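Local coordinates for protein heme peroxidase (Bacteroides thetaiotaomicron, PDB 2GVK) that probably acts as a heme-dependent peroxidase of the dye-decolorizing (DyP) family, oxidising its substrates with hydrogen peroxide, at residues A73-W76 with T77-P81; G229-H232 with N233-T236. All coordinates share one frame; numbering follows the deposited sequence.

Contact 1: residues A73-W76 with T77-P81; sequences ADAW and TRLFP. With EDO (1,2-ethanediol), chain I.
Phe80 turns the edge of its ring onto the face of Trp76, one turn further along the chain and just past the end of helix 73-79, in a T-shaped pair whose planes stand at 65° and whose six-membered rings have centroids 5.0 Å apart. The closest atoms are CD2 of Phe80 and CE3 of Trp76, 3.7 Å from each other, with CD2 set over the rim of the indole and not its middle. Trp76 reaches this position because its CG is anti to the backbone N (chi1 178°), while Phe80 CG lies anti to its own carbonyl carbon, and the two side chains cross nearly at right angles. A face of the Phe80 ring is in turn covered centrally by CB of Leu79. The helix 73-79 follows directly on strand 66-72 of the antiparallel sheet in the N-terminal ferredoxin-like half of the protein, and its last turn is closed where Phe80, already outside helical geometry, gives its N to Trp76 O at 2.8 Å. One residue earlier Leu79 N binds Ala75 O at 2.8 Å, and Leu79 CG rests 3.3 Å from that same oxygen. The buried flank continues beyond the segment: Trp76 NE1 bonds to Gly84 O, and its ring also meets Phe305 edge-to-face. Replacing Trp76 by an alanine is likely to open a gap beside Phe80, leaving its ring freer to turn and Gly84 O without its indole N-H. The other flank is more open to solvent. Asp74, Thr77 and Arg78 lie exposed, with Thr77 OG1 bonded to Lys85 NZ and the extended Arg78 reaching Thr33 O through NH2. Near the start of the helix an ethanediol, probably from the crystallisation liquor, accepts the N-H of Asp74 at its O1, 3.0 Å away.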
loop_
_atom_site.group_PDB
_atom_site.type_symbol
_atom_site.label_atom_id
_atom_site.label_comp_id
_atom_site.label_asym_id
_atom_site.label_seq_id
_atom_site.Cartn_x
_atom_site.Cartn_y
_atom_site.Cartn_z
ATOM N N ALA A 73 0.336 -1.929 41.639
ATOM C CA ALA A 73 1.173 -2.315 42.757
ATOM C C ALA A 73 0.433 -3.223 43.737
ATOM O O ALA A 73 0.934 -4.298 44.101
ATOM C CB ALA A 73 1.704 -1.089 43.459
ATOM N N ASP A 74 -0.766 -2.815 44.156
ATOM C CA ASP A 74 -1.544 -3.634 45.090
ATOM C C ASP A 74 -1.934 -4.958 44.452
ATOM O O ASP A 74 -1.876 -6.014 45.102
ATOM C CB ASP A 74 -2.809 -2.901 45.543
ATOM C CG ASP A 74 -2.526 -1.770 46.530
ATOM O OD1 ASP A 74 -1.364 -1.637 47.013
ATOM O OD2 ASP A 74 -3.473 -1.026 46.833
ATOM N N ALA A 75 -2.357 -4.898 43.182
ATOM C CA ALA A 75 -2.777 -6.096 42.443
ATOM C C ALA A 75 -1.659 -7.113 42.341
ATOM O O ALA A 75 -1.890 -8.318 42.469
ATOM C CB ALA A 75 -3.265 -5.703 41.051
ATOM N N TRP A 76 -0.447 -6.642 42.086
ATOM C CA TRP A 76 0.703 -7.530 41.957
ATOM C C TRP A 76 0.871 -8.370 43.226
ATOM O O TRP A 76 1.019 -9.574 43.163
ATOM C CB TRP A 76 1.980 -6.724 41.689
ATOM C CG TRP A 76 3.216 -7.591 41.593
ATOM C CD1 TRP A 76 4.041 -7.982 42.632
ATOM C CD2 TRP A 76 3.692 -8.272 40.434
ATOM N NE1 TRP A 76 5.030 -8.816 42.161
ATOM C CE2 TRP A 76 4.842 -9.011 40.820
ATOM C CE3 TRP A 76 3.316 -8.271 39.095
ATOM C CZ2 TRP A 76 5.584 -9.775 39.903
ATOM C CZ3 TRP A 76 4.040 -9.075 38.198
ATOM C CH2 TRP A 76 5.156 -9.803 38.619
ATOM N N THR A 77 0.819 -7.714 44.373
ATOM C CA THR A 77 1.020 -8.390 45.637
ATOM C C THR A 77 -0.150 -9.345 45.950
ATOM O O THR A 77 0.055 -10.441 46.475
ATOM C CB THR A 77 1.245 -7.365 46.767
ATOM O OG1 THR A 77 2.553 -6.810 46.624
ATOM C CG2 THR A 77 1.136 -8.009 48.121
ATOM N N ARG A 78 -1.358 -8.956 45.585
ATOM C CA ARG A 78 -2.516 -9.834 45.756
ATOM C C ARG A 78 -2.416 -11.092 44.892
ATOM O O ARG A 78 -2.626 -12.212 45.375
ATOM C CB ARG A 78 -3.805 -9.115 45.413
ATOM C CG ARG A 78 -4.991 -10.066 45.413
ATOM C CD ARG A 78 -6.254 -9.452 44.943
ATOM N NE ARG A 78 -7.289 -10.476 44.749
ATOM C CZ ARG A 78 -8.501 -10.225 44.286
ATOM N NH1 ARG A 78 -8.852 -8.982 44.006
ATOM N NH2 ARG A 78 -9.375 -11.215 44.131
ATOM N N LEU A 79 -2.088 -10.906 43.621
ATOM C CA LEU A 79 -2.072 -12.000 42.670
ATOM C C LEU A 79 -0.885 -12.915 42.843
ATOM O O LEU A 79 -1.009 -14.132 42.667
ATOM C CB LEU A 79 -2.058 -11.458 41.225
ATOM C CG LEU A 79 -3.298 -10.696 40.749
ATOM C CD1 LEU A 79 -2.993 -9.872 39.535
ATOM C CD2 LEU A 79 -4.448 -11.691 40.481
ATOM N N PHE A 80 0.289 -12.321 43.127
ATOM C CA PHE A 80 1.572 -13.017 43.069
ATOM C C PHE A 80 2.403 -12.759 44.336
ATOM O O PHE A 80 3.486 -12.197 44.268
ATOM C CB PHE A 80 2.368 -12.544 41.829
ATOM C CG PHE A 80 1.541 -12.483 40.549
ATOM C CD1 PHE A 80 0.953 -13.619 40.043
ATOM C CD2 PHE A 80 1.388 -11.282 39.853
ATOM C CE1 PHE A 80 0.181 -13.569 38.867
ATOM C CE2 PHE A 80 0.639 -11.236 38.683
ATOM C CZ PHE A 80 0.027 -12.391 38.207
ATOM N N PRO A 81 1.905 -13.195 45.482
ATOM C CA PRO A 81 2.580 -12.923 46.766
ATOM C C PRO A 81 4.008 -13.489 46.894
ATOM O O PRO A 81 4.784 -13.001 47.718
ATOM C CB PRO A 81 1.662 -13.590 47.781
ATOM C CG PRO A 81 0.904 -14.601 47.004
ATOM C CD PRO A 81 0.705 -14.015 45.665
HETATM C C1 EDO I . -3.128 0.427 43.677
HETATM O O1 EDO I . -1.796 -0.051 43.877
HETATM C C2 EDO I . -3.246 1.255 42.369
HETATM O O2 EDO I . -2.862 0.458 41.227
#

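Contact 2: residues G229-H232 with N233-T236. With EDO (1,2-ethanediol), chain H.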
loop_
_atom_site.group_PDB
_atom_site.type_symbol
_atom_site.label_atom_id
_atom_site.label_comp_id
_atom_site.label_asym_id
_atom_site.label_seq_id
_atom_site.Cartn_x
_atom_site.Cartn_y
_atom_site.Cartn_z
ATOM N N GLY A 229 11.883 28.619 29.901
ATOM C CA GLY A 229 12.210 27.590 30.852
ATOM C C GLY A 229 11.036 26.760 31.297
ATOM O O GLY A 229 11.223 25.692 31.898
ATOM N N ASN A 230 9.816 27.241 31.026
ATOM C CA ASN A 230 8.589 26.490 31.408
ATOM C C ASN A 230 7.899 25.807 30.212
ATOM O O ASN A 230 6.786 25.293 30.339
ATOM C CB ASN A 230 7.595 27.384 32.157
ATOM C CG ASN A 230 7.134 28.581 31.339
ATOM O OD1 ASN A 230 7.647 28.855 30.255
ATOM N ND2 ASN A 230 6.154 29.285 31.853
ATOM N N ALA A 231 8.583 25.773 29.077
ATOM C CA ALA A 231 8.086 25.037 27.898
ATOM C C ALA A 231 7.986 23.562 28.222
ATOM O O ALA A 231 8.790 23.030 28.997
ATOM C CB ALA A 231 8.997 25.255 26.714
ATOM N N HIS A 232 7.001 22.909 27.649
ATOM C CA HIS A 232 6.755 21.496 27.907
ATOM C C HIS A 232 7.990 20.642 27.655
ATOM O O HIS A 232 8.306 19.762 28.442
ATOM C CB HIS A 232 5.602 21.006 27.038
ATOM C CG HIS A 232 5.286 19.564 27.221
ATOM N ND1 HIS A 232 4.773 19.059 28.396
ATOM C CD2 HIS A 232 5.343 18.521 26.355
ATOM C CE1 HIS A 232 4.563 17.764 28.258
ATOM N NE2 HIS A 232 4.908 17.414 27.030
ATOM N N ASN A 233 8.681 20.887 26.558
ATOM C CA ASN A 233 9.840 20.064 26.234
ATOM C C ASN A 233 11.086 20.468 27.029
ATOM O O ASN A 233 12.026 19.712 27.113
ATOM C CB ASN A 233 10.119 20.070 24.765
ATOM C CG ASN A 233 10.930 21.191 24.347
ATOM O OD1 ASN A 233 10.860 22.274 24.919
ATOM N ND2 ASN A 233 11.758 20.966 23.338
ATOM N N ALA A 234 11.076 21.655 27.627
ATOM C CA ALA A 234 12.141 22.030 28.529
ATOM C C ALA A 234 11.986 21.299 29.869
ATOM O O ALA A 234 12.949 20.734 30.386
ATOM C CB ALA A 234 12.162 23.526 28.744
ATOM N N VAL A 235 10.784 21.329 30.440
ATOM C CA VAL A 235 10.594 20.790 31.781
ATOM C C VAL A 235 10.534 19.266 31.808
ATOM O O VAL A 235 10.880 18.676 32.805
ATOM C CB VAL A 235 9.309 21.372 32.503
ATOM C CG1 VAL A 235 9.320 22.925 32.480
ATOM C CG2 VAL A 235 8.057 20.833 31.897
ATOM N N THR A 236 10.101 18.641 30.715
ATOM C CA THR A 236 9.905 17.142 30.695
ATOM C C THR A 236 11.153 16.370 30.260
ATOM O O THR A 236 11.200 15.143 30.382
ATOM C CB THR A 236 8.744 16.699 29.802
ATOM O OG1 THR A 236 8.973 17.127 28.443
ATOM C CG2 THR A 236 7.428 17.250 30.309
HETATM C C1 EDO H . 4.287 14.092 29.928
HETATM O O1 EDO H . 3.355 13.728 30.988
HETATM C C2 EDO H . 3.543 14.330 28.590
HETATM O O2 EDO H . 4.460 14.128 27.453
#
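Ala231 O receives Val235 N at 3.0 Å, in a bond with an N-H...O angle of 162°, and a weak one from Ala234 N, so that a single helical turn, 232-235, begins with Ala231, still extended (psi 146°), as its N-cap residue. Thr236 bonds back through its hydroxyl to the carbonyl four residues earlier. Its OG1 gives a hydrogen bond to His232 O at 2.7 Å, and its backbone N joins the same oxygen at 3.1 Å. The two donors approach from opposite faces of the carbonyl plane, which leaves the oxygen gripped by one residue on both sides. OG1 can do this because it occupies the crowded position between backbone N and carbonyl carbon (chi1 60°), which also carries it over one face of the His232 imidazole. The methyl CG2 lies 3.6 Å from CE1 of that ring, so the threonine offers both its branches to the histidine. Val235 CG1 reaches back to Gly229 O, 3.4 Å away in the loop ahead of the turn, while that oxygen accepts a bond from Asn288 ND2. The ring of His232 is further steadied by ND1, which bonds to Asp290 OD2, a His–Asp pair consistent with the proximal heme-ligand pair of such peroxidases, though no heme is bound here. On its far edge, in the plane of the imidazole, sits a bound ethanediol, whose O2 makes a weak hydrogen bond with NE2 of His232 at 3.3 Å.

In the fold
From the N terminus the chain runs through strand 24-32 and helix 38-59 to strand 66-72, after which contact 1 occupies the short helix and its exit, packed against strand 24-32, helix 38-59 and the C-terminal helix 309-315. It is finished long before contact 2 opens, so the two neither nest nor cross. Residues 229-236 come much later, in the C-terminal half of the peroxidase, where a loop following helix 205-212 is gathered into one turn that rests on helix 270-281. The two sites lie on opposite sides of the chain's centre, with centres about 36 Å apart and nearest atoms about 23 Å apart.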